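Local coordinates for protein copper chaperone PCu(A)C (Methylosinus trichosporium OB3b, PDB 6P1F) that binds copper through a histidine brace and also zinc, as the PCuAC domain of a longer protein that is probably a copper chaperone, at residues G6-E11 with V31-D36; R24-M29 with G81-L86; P38-G43 with A66-P71; F49-F54 with E85-S90; S90-V95 with A115-P120. All blocks are in the same frame, centred on the assembly; numbering follows the deposited sequence.

Contact 1: residues G6-E11 with V31-D36; sequences GKIKIE and VVNSAD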
# COMPACT_ATOMS: atom_id res chain seq x y z
N GLY A 6 13.98 8.08 5.20
CA GLY A 6 15.23 7.35 4.93
C GLY A 6 15.51 7.18 3.45
O GLY A 6 15.36 8.10 2.66
N LYS A 7 15.85 5.94 3.07
CA LYS A 7 16.14 5.58 1.68
C LYS A 7 14.91 4.91 1.00
O LYS A 7 15.01 4.41 -0.12
CB LYS A 7 17.35 4.63 1.67
CG LYS A 7 18.64 5.27 2.22
CD LYS A 7 19.26 6.17 1.17
CE LYS A 7 20.78 6.18 1.30
NZ LYS A 7 21.23 6.51 2.69
N ILE A 8 13.76 4.93 1.68
CA ILE A 8 12.49 4.44 1.14
C ILE A 8 11.71 5.55 0.47
O ILE A 8 11.62 6.66 1.00
CB ILE A 8 11.62 3.85 2.27
CG1 ILE A 8 12.28 2.60 2.82
CG2 ILE A 8 10.21 3.58 1.80
CD1 ILE A 8 12.31 1.46 1.82
N LYS A 9 11.15 5.26 -0.71
CA LYS A 9 10.22 6.18 -1.34
C LYS A 9 8.95 5.45 -1.59
O LYS A 9 8.96 4.28 -1.92
CB LYS A 9 10.74 6.73 -2.68
CG LYS A 9 11.83 7.76 -2.48
CD LYS A 9 12.06 8.61 -3.75
CE LYS A 9 12.98 9.78 -3.43
NZ LYS A 9 12.99 10.82 -4.52
N ILE A 10 7.83 6.16 -1.48
CA ILE A 10 6.54 5.59 -1.83
C ILE A 10 5.95 6.53 -2.86
O ILE A 10 5.79 7.72 -2.59
CB ILE A 10 5.61 5.47 -0.60
CG1 ILE A 10 6.26 4.60 0.50
CG2 ILE A 10 4.25 4.89 -1.02
CD1 ILE A 10 6.99 5.42 1.62
N GLU A 11 5.62 6.01 -4.04
CA GLU A 11 5.15 6.88 -5.13
C GLU A 11 3.69 6.62 -5.43
O GLU A 11 3.29 5.47 -5.61
CB GLU A 11 5.96 6.63 -6.41
CG GLU A 11 7.47 6.77 -6.24
CD GLU A 11 7.97 8.21 -6.28
OE1 GLU A 11 7.16 9.16 -6.43
OE2 GLU A 11 9.21 8.37 -6.17
N VAL A 31 6.75 1.08 -4.26
CA VAL A 31 7.65 1.18 -3.11
C VAL A 31 9.08 1.00 -3.57
O VAL A 31 9.40 0.03 -4.26
CB VAL A 31 7.31 0.10 -2.06
CG1 VAL A 31 8.24 0.23 -0.84
CG2 VAL A 31 5.85 0.19 -1.64
N VAL A 32 9.96 1.91 -3.18
CA VAL A 32 11.32 1.82 -3.67
C VAL A 32 12.28 1.81 -2.49
O VAL A 32 12.17 2.63 -1.59
CB VAL A 32 11.67 3.01 -4.60
CG1 VAL A 32 13.12 2.96 -4.97
CG2 VAL A 32 10.79 3.01 -5.86
N ASN A 33 13.16 0.81 -2.45
CA ASN A 33 14.23 0.84 -1.45
C ASN A 33 15.53 1.21 -2.13
O ASN A 33 16.10 0.40 -2.87
CB ASN A 33 14.36 -0.52 -0.75
CG ASN A 33 15.49 -0.52 0.28
OD1 ASN A 33 15.87 0.54 0.79
ND2 ASN A 33 15.99 -1.71 0.65
N SER A 34 16.01 2.44 -1.88
CA SER A 34 17.28 2.87 -2.45
C SER A 34 18.46 2.58 -1.55
O SER A 34 19.58 2.97 -1.89
CB SER A 34 17.25 4.37 -2.76
OG SER A 34 16.37 4.55 -3.84
N ALA A 35 18.25 1.91 -0.42
CA ALA A 35 19.38 1.52 0.45
C ALA A 35 20.17 0.35 -0.12
O ALA A 35 19.64 -0.49 -0.86
CB ALA A 35 18.89 1.15 1.87
N ASP A 36 21.44 0.29 0.27
CA ASP A 36 22.32 -0.84 -0.03
C ASP A 36 22.08 -2.01 0.89
O ASP A 36 22.85 -2.96 0.87
CB ASP A 36 23.79 -0.44 0.16
CG ASP A 36 24.30 0.45 -0.90
OD1 ASP A 36 23.61 0.57 -1.93
OD2 ASP A 36 25.40 1.03 -0.71
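Ile8 and Asn33 meet on the buried side of this strand pair, where the isoleucine CD1 methyl lies across the asparagine side chain, 3.8 Å from Asn33 OD1. A bend at chi2 (-67°) carries CD1 back toward the neighbouring strand, to within 3.6 Å of Val32 O. Phe105 and Ala108 pack on the same branched side chain, a place that suits a bulky hydrocarbon. Asn33, by contrast, needs its amide: OD1 accepts from Ala35 N at 3.0 Å, closing an Asx turn as the strand ends, while ND2 donates to Arg37 O and Pro70 O. With an alanine here, the Asx-turn bond to Ala35 N and the ND2 links would probably be lost, freeing the turn to shift, although Pro70 O would keep Ser73.

The two strands, 8-16 and 24-33, form an antiparallel hairpin of the cupredoxin-like beta fold usual for PCuAC domains. Lys9 and Val32 exchange backbone bonds, Lys9 N to Val32 O at 3.0 Å and Val32 N to Lys9 O at 2.9 Å. Past them, Ser34 N reaches Lys7 O at 2.8 Å.

The solvent side is looser. Lys9 turns its long chain from Val32 and its NZ pairs with Glu2, so hardly more than the lysine stem faces the valine. Lys7 likewise lends just its first carbons, CB resting 3.8 Å from Ala35 CB, before its charged end leads away from the other strand.

Contact 2: residues R24-M29 with G81-L86; sequences RAQLYM and GSHVEL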
# COMPACT_ATOMS: atom_id res chain seq x y z
N ARG A 24 -13.69 -4.80 1.68
CA ARG A 24 -12.31 -5.02 1.24
C ARG A 24 -12.03 -4.10 0.07
O ARG A 24 -12.95 -3.77 -0.67
CB ARG A 24 -12.06 -6.45 0.78
CG ARG A 24 -11.76 -7.42 1.87
CD ARG A 24 -11.42 -8.80 1.29
NE ARG A 24 -11.03 -9.70 2.36
CZ ARG A 24 -9.84 -10.29 2.44
NH1 ARG A 24 -8.94 -10.10 1.49
NH2 ARG A 24 -9.57 -11.07 3.46
N ALA A 25 -10.79 -3.70 -0.10
CA ALA A 25 -10.45 -2.88 -1.27
C ALA A 25 -8.98 -3.07 -1.58
O ALA A 25 -8.22 -3.51 -0.72
CB ALA A 25 -10.77 -1.40 -0.99
N GLN A 26 -8.57 -2.74 -2.80
CA GLN A 26 -7.17 -2.92 -3.18
C GLN A 26 -6.48 -1.58 -3.22
O GLN A 26 -7.04 -0.61 -3.67
CB GLN A 26 -7.06 -3.62 -4.51
CG GLN A 26 -7.58 -5.04 -4.44
CD GLN A 26 -7.13 -5.90 -5.60
OE1 GLN A 26 -6.52 -5.43 -6.58
NE2 GLN A 26 -7.41 -7.21 -5.49
N LEU A 27 -5.25 -1.58 -2.70
CA LEU A 27 -4.40 -0.40 -2.67
C LEU A 27 -3.16 -0.68 -3.52
O LEU A 27 -2.66 -1.79 -3.56
CB LEU A 27 -4.02 -0.06 -1.24
CG LEU A 27 -3.05 1.11 -1.05
CD1 LEU A 27 -3.40 1.98 0.17
CD2 LEU A 27 -1.64 0.59 -1.00
N TYR A 28 -2.67 0.35 -4.22
CA TYR A 28 -1.53 0.19 -5.09
C TYR A 28 -0.54 1.31 -4.87
O TYR A 28 -0.93 2.46 -4.81
CB TYR A 28 -1.97 0.21 -6.56
CG TYR A 28 -3.18 -0.63 -6.84
CD1 TYR A 28 -3.05 -2.00 -7.08
CD2 TYR A 28 -4.44 -0.07 -6.84
CE1 TYR A 28 -4.18 -2.77 -7.34
CE2 TYR A 28 -5.56 -0.81 -7.12
CZ TYR A 28 -5.41 -2.18 -7.37
OH TYR A 28 -6.50 -2.97 -7.65
N MET A 29 0.73 0.98 -4.67
CA MET A 29 1.74 2.01 -4.52
C MET A 29 3.06 1.48 -5.03
O MET A 29 3.33 0.29 -4.92
CB MET A 29 1.88 2.43 -3.06
CG MET A 29 2.20 1.25 -2.11
SD MET A 29 2.10 1.81 -0.37
CE MET A 29 2.30 0.23 0.49
N GLY A 81 -1.81 -7.08 -10.85
CA GLY A 81 -0.43 -7.36 -10.54
C GLY A 81 -0.27 -7.35 -9.03
O GLY A 81 -1.20 -7.72 -8.31
N SER A 82 0.90 -6.96 -8.56
CA SER A 82 1.12 -6.87 -7.10
C SER A 82 0.20 -5.82 -6.49
O SER A 82 -0.12 -4.83 -7.11
CB SER A 82 2.57 -6.53 -6.80
OG SER A 82 3.43 -7.49 -7.43
N HIS A 83 -0.22 -6.02 -5.25
CA HIS A 83 -1.19 -5.08 -4.68
C HIS A 83 -1.31 -5.36 -3.21
O HIS A 83 -0.84 -6.40 -2.71
CB HIS A 83 -2.58 -5.22 -5.35
CG HIS A 83 -3.25 -6.54 -5.11
ND1 HIS A 83 -2.97 -7.66 -5.87
CD2 HIS A 83 -4.17 -6.92 -4.20
CE1 HIS A 83 -3.70 -8.67 -5.43
NE2 HIS A 83 -4.45 -8.25 -4.43
N VAL A 84 -1.95 -4.43 -2.52
CA VAL A 84 -2.29 -4.61 -1.13
C VAL A 84 -3.79 -4.78 -0.98
O VAL A 84 -4.54 -4.00 -1.54
CB VAL A 84 -1.86 -3.39 -0.31
CG1 VAL A 84 -2.06 -3.66 1.18
CG2 VAL A 84 -0.44 -3.00 -0.64
N GLU A 85 -4.24 -5.79 -0.24
CA GLU A 85 -5.65 -5.85 0.10
C GLU A 85 -5.87 -5.22 1.46
O GLU A 85 -5.18 -5.56 2.42
CB GLU A 85 -6.16 -7.30 0.10
CG GLU A 85 -6.47 -7.80 -1.28
CD GLU A 85 -7.77 -8.56 -1.32
OE1 GLU A 85 -7.72 -9.78 -1.03
OE2 GLU A 85 -8.82 -7.94 -1.61
N LEU A 86 -6.78 -4.26 1.53
CA LEU A 86 -7.22 -3.66 2.80
C LEU A 86 -8.40 -4.46 3.29
O LEU A 86 -9.39 -4.61 2.57
CB LEU A 86 -7.63 -2.20 2.60
CG LEU A 86 -6.58 -1.36 1.86
CD1 LEU A 86 -7.07 0.09 1.68
CD2 LEU A 86 -5.23 -1.43 2.55
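Gln26 lays its carboxamide nearly flat on the imidazole of His83, the amide and ring planes only 14° apart. Gln26 OE1 sits 3.6 Å above one ring face, displaced toward the rim, and Gln26 CD comes within 3.4 Å of His83 CD2. An extended glutamine chain provides the reach for this overlap, and a chi1 of 65° at His83 brings the ring under the amide. What fixes the amide's rotation is Tyr28, whose OH donates to Gln26 OE1 at 2.7 Å, while the tyrosine ring runs alongside His83 with CE1 3.5 Å from His83 CB. Gly81 O, lying in the ring plane, accepts from His83 ND1 at 3.0 Å, which sets the tilt of the imidazole. His55 stacks on the same ring.

Farther along the same face, Arg24 crosses Glu85 at a slant, with guanidinium and carboxylate planes 53° apart. Arg24 NH1 meets Glu85 OE1 at 2.8 Å, at the guanidinium edge.

The other face is hydrocarbon. Leu27 runs alongside Val84, its CD2 3.8 Å from Val84 CG2, and Leu86 and Met29 extend this layer into the interior of the domain. Paired backbone bonds, Ala25 with Leu86 and Leu27 with Val84, fix the antiparallel register of strands 24-33 and 73-89.

Zinc has been seen bound by His83, Glu85, His55 and His59 in this protein, although none is bound to this chain here. With ND1 committed to Gly81 O, His83 is likely to offer NE2 to the metal, and a zinc ion would probably have to share Glu85 with Arg24.

Contact 3: residues P38-G43 with A66-P71; sequences PDRLIG and AIYLPP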
# COMPACT_ATOMS: atom_id res chain seq x y z
N PRO A 38 18.74 -4.29 3.04
CA PRO A 38 17.32 -4.53 2.85
C PRO A 38 16.50 -3.76 3.88
O PRO A 38 17.02 -3.24 4.87
CB PRO A 38 17.17 -6.06 3.08
CG PRO A 38 18.35 -6.41 3.94
CD PRO A 38 19.47 -5.48 3.51
N ASP A 39 15.21 -3.63 3.60
CA ASP A 39 14.29 -3.08 4.57
C ASP A 39 13.06 -4.00 4.57
O ASP A 39 12.99 -4.96 3.82
CB ASP A 39 13.89 -1.62 4.22
CG ASP A 39 13.50 -0.80 5.45
OD1 ASP A 39 12.99 -1.35 6.43
OD2 ASP A 39 13.68 0.44 5.41
N ARG A 40 12.10 -3.70 5.43
CA ARG A 40 10.86 -4.49 5.48
C ARG A 40 9.72 -3.58 5.83
O ARG A 40 9.80 -2.86 6.81
CB ARG A 40 10.96 -5.61 6.54
CG ARG A 40 9.85 -6.67 6.42
CD ARG A 40 10.00 -7.76 7.49
NE ARG A 40 11.40 -7.83 7.89
CZ ARG A 40 12.24 -8.77 7.49
NH1 ARG A 40 11.81 -9.78 6.73
NH2 ARG A 40 13.50 -8.72 7.89
N LEU A 41 8.67 -3.61 5.01
CA LEU A 41 7.43 -2.92 5.34
C LEU A 41 6.67 -3.81 6.28
O LEU A 41 6.16 -4.85 5.85
CB LEU A 41 6.63 -2.64 4.08
CG LEU A 41 5.25 -2.01 4.34
CD1 LEU A 41 5.29 -0.78 5.18
CD2 LEU A 41 4.58 -1.71 3.01
N ILE A 42 6.65 -3.47 7.57
CA ILE A 42 6.11 -4.39 8.58
C ILE A 42 4.74 -4.01 9.16
O ILE A 42 4.15 -4.78 9.91
CB ILE A 42 7.07 -4.55 9.75
CG1 ILE A 42 7.30 -3.22 10.47
CG2 ILE A 42 8.40 -5.12 9.29
CD1 ILE A 42 8.09 -3.38 11.75
N GLY A 43 4.22 -2.84 8.83
CA GLY A 43 2.94 -2.46 9.38
C GLY A 43 2.29 -1.39 8.55
O GLY A 43 2.97 -0.59 7.90
N ALA A 66 3.82 -8.59 5.58
CA ALA A 66 4.94 -7.66 5.52
C ALA A 66 5.53 -7.80 4.13
O ALA A 66 5.21 -8.74 3.41
CB ALA A 66 5.97 -7.97 6.59
N ILE A 67 6.35 -6.84 3.72
CA ILE A 67 7.07 -7.01 2.47
C ILE A 67 8.55 -6.90 2.76
O ILE A 67 8.98 -5.88 3.27
CB ILE A 67 6.72 -5.93 1.43
CG1 ILE A 67 5.22 -5.86 1.14
CG2 ILE A 67 7.50 -6.18 0.13
CD1 ILE A 67 4.86 -4.72 0.16
N TYR A 68 9.33 -7.95 2.47
CA TYR A 68 10.77 -7.79 2.51
C TYR A 68 11.22 -7.08 1.23
O TYR A 68 10.88 -7.48 0.12
CB TYR A 68 11.46 -9.16 2.64
CG TYR A 68 12.97 -9.15 2.54
CD1 TYR A 68 13.77 -8.82 3.64
CD2 TYR A 68 13.60 -9.50 1.36
CE1 TYR A 68 15.15 -8.85 3.55
CE2 TYR A 68 14.98 -9.54 1.27
CZ TYR A 68 15.75 -9.20 2.36
OH TYR A 68 17.11 -9.26 2.23
N LEU A 69 11.97 -6.01 1.42
CA LEU A 69 12.53 -5.23 0.34
C LEU A 69 14.03 -5.38 0.23
O LEU A 69 14.74 -4.82 1.05
CB LEU A 69 12.22 -3.76 0.59
CG LEU A 69 10.73 -3.50 0.77
CD1 LEU A 69 10.52 -2.21 1.54
CD2 LEU A 69 10.15 -3.41 -0.64
N PRO A 70 14.52 -6.13 -0.77
CA PRO A 70 15.96 -6.27 -0.99
C PRO A 70 16.61 -4.90 -1.20
O PRO A 70 15.89 -3.95 -1.55
CB PRO A 70 16.05 -7.10 -2.28
CG PRO A 70 14.78 -7.84 -2.32
CD PRO A 70 13.73 -7.01 -1.65
N PRO A 71 17.92 -4.83 -1.03
CA PRO A 71 18.63 -3.59 -1.39
C PRO A 71 18.34 -3.23 -2.85
O PRO A 71 18.19 -4.11 -3.69
CB PRO A 71 20.10 -3.95 -1.21
CG PRO A 71 20.11 -5.21 -0.40
CD PRO A 71 18.83 -5.92 -0.66
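Leu69 O takes two donors, Asp39 N of the facing strand at 2.9 Å and, weakly, the side-chain ND2 of Asn33. The return bond, Leu69 N to Asp39 O, is 2.8 Å long. Asp39 turns its carboxylate away from Leu69: OD1 takes Arg40 N and Lys107 N, OD2 takes Ala108 N, and a short acidic side chain thus answers three backbone N-H groups in a buried place.

Leu41 and Ile67 repeat the two-bond pattern, so strands 39-45 and 67-69 form an antiparallel pair at the margin of the sheet. On the far side of 39-45, Ile42 and Gly43 both face Val104 in a classic beta bulge.

Hydrocarbon lines the inner face, where Leu41 CD2 lies 4.2 Å from Ile67 CD1, the two residues flanking each other and both touching Phe54.

Outside, Tyr68 spans two neighbours. Its CD1 lies over one face of the Arg40 guanidinium, 3.8 Å from Arg40 NH1, with the flat groups 42° apart. The phenol end crosses Pro38 obliquely, Tyr68 CE1 being 3.5 Å from Pro38 CB. Pro38 CD in turn lies 4.0 Å from Pro71 CG, two rigid rings bordering the place where the strands part.

Contact 4: residues F49-F54 with E85-S90; sequences FRSVQF and ELVDIS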
# COMPACT_ATOMS: atom_id res chain seq x y z
N PHE A 49 -9.31 0.51 8.73
CA PHE A 49 -9.39 -0.93 8.41
C PHE A 49 -8.57 -1.75 9.38
O PHE A 49 -7.68 -1.25 10.09
CB PHE A 49 -8.95 -1.20 6.95
CG PHE A 49 -7.65 -0.54 6.57
CD1 PHE A 49 -6.44 -1.15 6.82
CD2 PHE A 49 -7.66 0.70 5.93
CE1 PHE A 49 -5.22 -0.53 6.46
CE2 PHE A 49 -6.45 1.31 5.56
CZ PHE A 49 -5.24 0.69 5.85
N ARG A 50 -8.89 -3.03 9.47
CA ARG A 50 -8.23 -3.88 10.46
C ARG A 50 -6.82 -4.26 10.08
O ARG A 50 -5.91 -4.24 10.90
CB ARG A 50 -9.06 -5.16 10.67
CG ARG A 50 -8.54 -6.03 11.85
CD ARG A 50 -8.93 -7.53 11.76
NE ARG A 50 -10.37 -7.76 11.66
CZ ARG A 50 -11.20 -7.88 12.70
NH1 ARG A 50 -10.74 -7.82 13.95
NH2 ARG A 50 -12.50 -8.08 12.51
N SER A 51 -6.63 -4.68 8.84
CA SER A 51 -5.34 -5.23 8.51
C SER A 51 -5.10 -5.17 7.03
O SER A 51 -5.98 -4.73 6.28
CB SER A 51 -5.22 -6.68 8.99
OG SER A 51 -6.25 -7.46 8.43
N VAL A 52 -3.90 -5.57 6.64
CA VAL A 52 -3.55 -5.63 5.23
C VAL A 52 -2.93 -6.96 4.88
O VAL A 52 -2.35 -7.67 5.74
CB VAL A 52 -2.56 -4.51 4.82
CG1 VAL A 52 -3.13 -3.12 5.15
CG2 VAL A 52 -1.22 -4.73 5.47
N GLN A 53 -3.10 -7.31 3.62
CA GLN A 53 -2.50 -8.49 3.03
C GLN A 53 -1.81 -8.10 1.74
O GLN A 53 -2.42 -7.58 0.79
CB GLN A 53 -3.55 -9.59 2.74
CG GLN A 53 -4.34 -9.98 3.99
CD GLN A 53 -5.55 -10.88 3.71
OE1 GLN A 53 -5.91 -11.12 2.55
NE2 GLN A 53 -6.19 -11.34 4.77
N PHE A 54 -0.51 -8.33 1.73
CA PHE A 54 0.28 -8.01 0.55
C PHE A 54 0.29 -9.18 -0.40
O PHE A 54 0.45 -10.33 -0.01
CB PHE A 54 1.70 -7.64 0.94
CG PHE A 54 1.79 -6.45 1.87
CD1 PHE A 54 1.67 -5.17 1.37
CD2 PHE A 54 2.02 -6.61 3.22
CE1 PHE A 54 1.77 -4.07 2.22
CE2 PHE A 54 2.15 -5.52 4.08
CZ PHE A 54 2.01 -4.24 3.56
N GLU A 85 -4.24 -5.79 -0.24
CA GLU A 85 -5.65 -5.85 0.10
C GLU A 85 -5.87 -5.22 1.46
O GLU A 85 -5.18 -5.56 2.42
CB GLU A 85 -6.16 -7.30 0.10
CG GLU A 85 -6.47 -7.80 -1.28
CD GLU A 85 -7.77 -8.56 -1.32
OE1 GLU A 85 -7.72 -9.78 -1.03
OE2 GLU A 85 -8.82 -7.94 -1.61
N LEU A 86 -6.78 -4.26 1.53
CA LEU A 86 -7.22 -3.66 2.80
C LEU A 86 -8.40 -4.46 3.29
O LEU A 86 -9.39 -4.61 2.57
CB LEU A 86 -7.63 -2.20 2.60
CG LEU A 86 -6.58 -1.36 1.86
CD1 LEU A 86 -7.07 0.09 1.68
CD2 LEU A 86 -5.23 -1.43 2.55
N VAL A 87 -8.29 -4.98 4.50
CA VAL A 87 -9.21 -5.98 5.01
C VAL A 87 -10.03 -5.42 6.16
O VAL A 87 -9.47 -4.80 7.07
CB VAL A 87 -8.42 -7.21 5.51
CG1 VAL A 87 -9.36 -8.28 6.11
CG2 VAL A 87 -7.58 -7.80 4.37
N ASP A 88 -11.34 -5.69 6.14
CA ASP A 88 -12.28 -5.24 7.18
C ASP A 88 -12.26 -3.73 7.32
O ASP A 88 -11.99 -3.18 8.38
CB ASP A 88 -11.99 -5.94 8.52
CG ASP A 88 -12.21 -7.45 8.44
OD1 ASP A 88 -12.92 -7.92 7.52
OD2 ASP A 88 -11.70 -8.17 9.31
N ILE A 89 -12.61 -3.07 6.22
CA ILE A 89 -12.73 -1.63 6.18
C ILE A 89 -13.94 -1.18 6.98
O ILE A 89 -15.06 -1.65 6.74
CB ILE A 89 -12.83 -1.16 4.74
CG1 ILE A 89 -11.52 -1.46 3.97
CG2 ILE A 89 -13.19 0.31 4.68
CD1 ILE A 89 -11.70 -1.36 2.44
N SER A 90 -13.74 -0.27 7.93
CA SER A 90 -14.89 0.25 8.68
C SER A 90 -15.35 1.58 8.12
O SER A 90 -16.53 1.93 8.22
CB SER A 90 -14.58 0.35 10.17
OG SER A 90 -13.31 0.95 10.37
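Arg50 NE donates to Asp88 OD2 at 2.7 Å in a nearly straight bond (168°) that lies in the guanidinium plane and uses the anti lone pair of the oxygen. The two side chains run alongside each other, yet the carboxylate plane stands 78° from the guanidinium, and NH2 adds only a weak second bond to that oxygen. The pair sits at a classic beta bulge, Arg50 and Ser51 both facing Val87, where strands 49-55 and 73-89 turn a corner. Asp88 itself has positive phi (58°), which helps the chain swing round. A leucine in its place would probably strand the Arg50 guanidinium without its counter-charge and leave it free to turn in solvent.

Beneath the bulge lies the hydrocarbon layer. Leu86 sets its CD2 methyl over one face of the Phe49 ring, 4.1 Å from the centroid, in a CH-pi contact. That same CD2 touches Val52 CG1 at 3.7 Å, so one branched residue fills the angle between an aromatic and a valine. Val44 backs both of them from strand 39-45.

Regular pairing resumes beyond the corner: Val87 N bonds Ser51 O, and Gln53 and Glu85 exchange two backbone bonds. On the outer face Gln53 OE1 receives a weak bond from Arg24, while the glutamine crosses Val87 at about a right angle, its CD 3.7 Å from Val87 CG2.

Contact 5: residues S90-V95 with A115-P120; sequences SKMNPV and AAVEAP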
# COMPACT_ATOMS: atom_id res chain seq x y z
N SER A 90 -13.74 -0.27 7.93
CA SER A 90 -14.89 0.25 8.68
C SER A 90 -15.35 1.58 8.12
O SER A 90 -16.53 1.93 8.22
CB SER A 90 -14.58 0.35 10.17
OG SER A 90 -13.31 0.95 10.37
N LYS A 91 -14.43 2.32 7.50
CA LYS A 91 -14.78 3.60 6.90
C LYS A 91 -13.81 3.94 5.78
O LYS A 91 -12.63 3.56 5.82
CB LYS A 91 -14.80 4.70 7.96
CG LYS A 91 -13.49 4.95 8.66
CD LYS A 91 -13.44 6.37 9.26
CE LYS A 91 -12.35 6.51 10.32
NZ LYS A 91 -12.36 5.38 11.29
N MET A 92 -14.30 4.64 4.76
CA MET A 92 -13.42 5.08 3.69
C MET A 92 -13.91 6.42 3.17
O MET A 92 -15.10 6.62 2.95
CB MET A 92 -13.36 4.04 2.56
CG MET A 92 -12.33 4.33 1.46
SD MET A 92 -10.64 4.53 2.03
CE MET A 92 -10.27 2.88 2.69
N ASN A 93 -12.99 7.36 2.99
CA ASN A 93 -13.38 8.64 2.45
C ASN A 93 -13.93 8.48 1.02
O ASN A 93 -13.69 7.46 0.35
CB ASN A 93 -12.18 9.62 2.51
CG ASN A 93 -11.96 10.19 3.91
OD1 ASN A 93 -12.90 10.30 4.69
ND2 ASN A 93 -10.70 10.53 4.24
N PRO A 94 -14.66 9.49 0.53
CA PRO A 94 -15.21 9.45 -0.82
C PRO A 94 -14.16 9.38 -1.90
O PRO A 94 -13.00 9.78 -1.70
CB PRO A 94 -15.97 10.78 -0.95
CG PRO A 94 -16.26 11.19 0.42
CD PRO A 94 -15.16 10.66 1.29
N VAL A 95 -14.59 8.93 -3.06
CA VAL A 95 -13.78 8.99 -4.25
C VAL A 95 -13.38 10.44 -4.49
O VAL A 95 -14.23 11.34 -4.41
CB VAL A 95 -14.53 8.46 -5.47
CG1 VAL A 95 -13.76 8.73 -6.73
CG2 VAL A 95 -14.77 6.94 -5.32
N ALA A 115 -3.38 8.03 0.68
CA ALA A 115 -3.59 7.26 -0.53
C ALA A 115 -4.83 7.78 -1.24
O ALA A 115 -5.89 7.86 -0.61
CB ALA A 115 -3.74 5.77 -0.17
N ALA A 116 -4.68 8.13 -2.51
CA ALA A 116 -5.80 8.71 -3.26
C ALA A 116 -6.94 7.69 -3.35
O ALA A 116 -6.69 6.56 -3.78
CB ALA A 116 -5.36 9.11 -4.66
N VAL A 117 -8.16 8.08 -3.01
CA VAL A 117 -9.31 7.18 -3.18
C VAL A 117 -9.83 7.32 -4.59
O VAL A 117 -10.28 8.41 -4.96
CB VAL A 117 -10.43 7.48 -2.18
CG1 VAL A 117 -11.61 6.52 -2.41
CG2 VAL A 117 -9.93 7.41 -0.74
N GLU A 118 -9.75 6.26 -5.40
CA GLU A 118 -10.20 6.30 -6.78
C GLU A 118 -11.48 5.48 -6.93
O GLU A 118 -11.90 4.84 -5.99
CB GLU A 118 -9.12 5.78 -7.73
CG GLU A 118 -7.84 6.63 -7.72
CD GLU A 118 -8.04 8.02 -8.31
OE1 GLU A 118 -8.72 8.13 -9.34
OE2 GLU A 118 -7.49 8.99 -7.73
N ALA A 119 -12.09 5.51 -8.13
CA ALA A 119 -13.32 4.78 -8.40
C ALA A 119 -13.11 3.31 -8.11
O ALA A 119 -12.00 2.80 -8.28
CB ALA A 119 -13.73 4.98 -9.84
N PRO A 120 -14.19 2.60 -7.71
CA PRO A 120 -14.01 1.17 -7.40
C PRO A 120 -13.43 0.38 -8.56
O PRO A 120 -12.80 -0.65 -8.31
CB PRO A 120 -15.44 0.70 -7.07
CG PRO A 120 -16.13 1.94 -6.58
CD PRO A 120 -15.54 3.09 -7.39
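The flat groups that close on Val117 are peptide units rather than rings, and they present their carbonyl oxygens: Asn93 O lies 3.6 Å from Val117 CG1, and Pro94 O 3.5 Å from Val117 CB. The valine thus abuts two successive carbonyls of the loop between strands 73-89 and 98-105, which passes the end of strand 109-118 in the cupredoxin-like fold. The touching parts run 81° apart, close to perpendicular, so they do not pair as strands, and the contact is made by side chains meeting backbone and by apolar packing. One residue past Val95, still ahead of strand 98-105, Gly96 shares a backbone bond with Val117.

Met92 comes to Val117 from the inner side. Its CG is anti to the backbone N (chi1 -173°), and bends at chi2 and chi3 then fold the thioether round until SD stands 4.1 Å from Val117 CG2, the two side chains running antiparallel past one another. A flexible, unbranched chain suits this spot, since Met92 also has to fit against Leu15, Pro18 and Ala99. Asn93 turns its amide from Val117, and ND2 donates to Ala98 O, which fastens the loop to the strand that follows.

Nearer the surface Val95 takes over. Both it and Val117 touch Ala17 of a neighbouring loop, and they approach each other with Val95 CG2 4.3 Å from Val117 CG1. Pro94, between Asn93 and Val95, and Glu118 start their side chains away from the other segment, but Glu118 gives its backbone to the contact, its O lying 3.6 Å from Val95 CG2.

Overall arrangement
From the N terminus, contact 1 closes first, drawing strands 8-16 and 24-33 into a hairpin. Contact 2 opens inside that hairpin, on the earlier half of strand 24-33, so the two cross; it closes a much longer loop by bringing in strand 73-89. Contact 3 is nested within that loop and fastens strand 67-69 to 39-45. Contact 4 starts inside contact 3, crosses it, and ends on the same part of strand 73-89 as contact 2, sharing Glu85 and Leu86 and flanking that strand with 49-55. Contact 5 follows in series from Ser90, joining the next loop to strand 109-118. Phe54 and Met29 link the inner layers of contacts 2, 3 and 4.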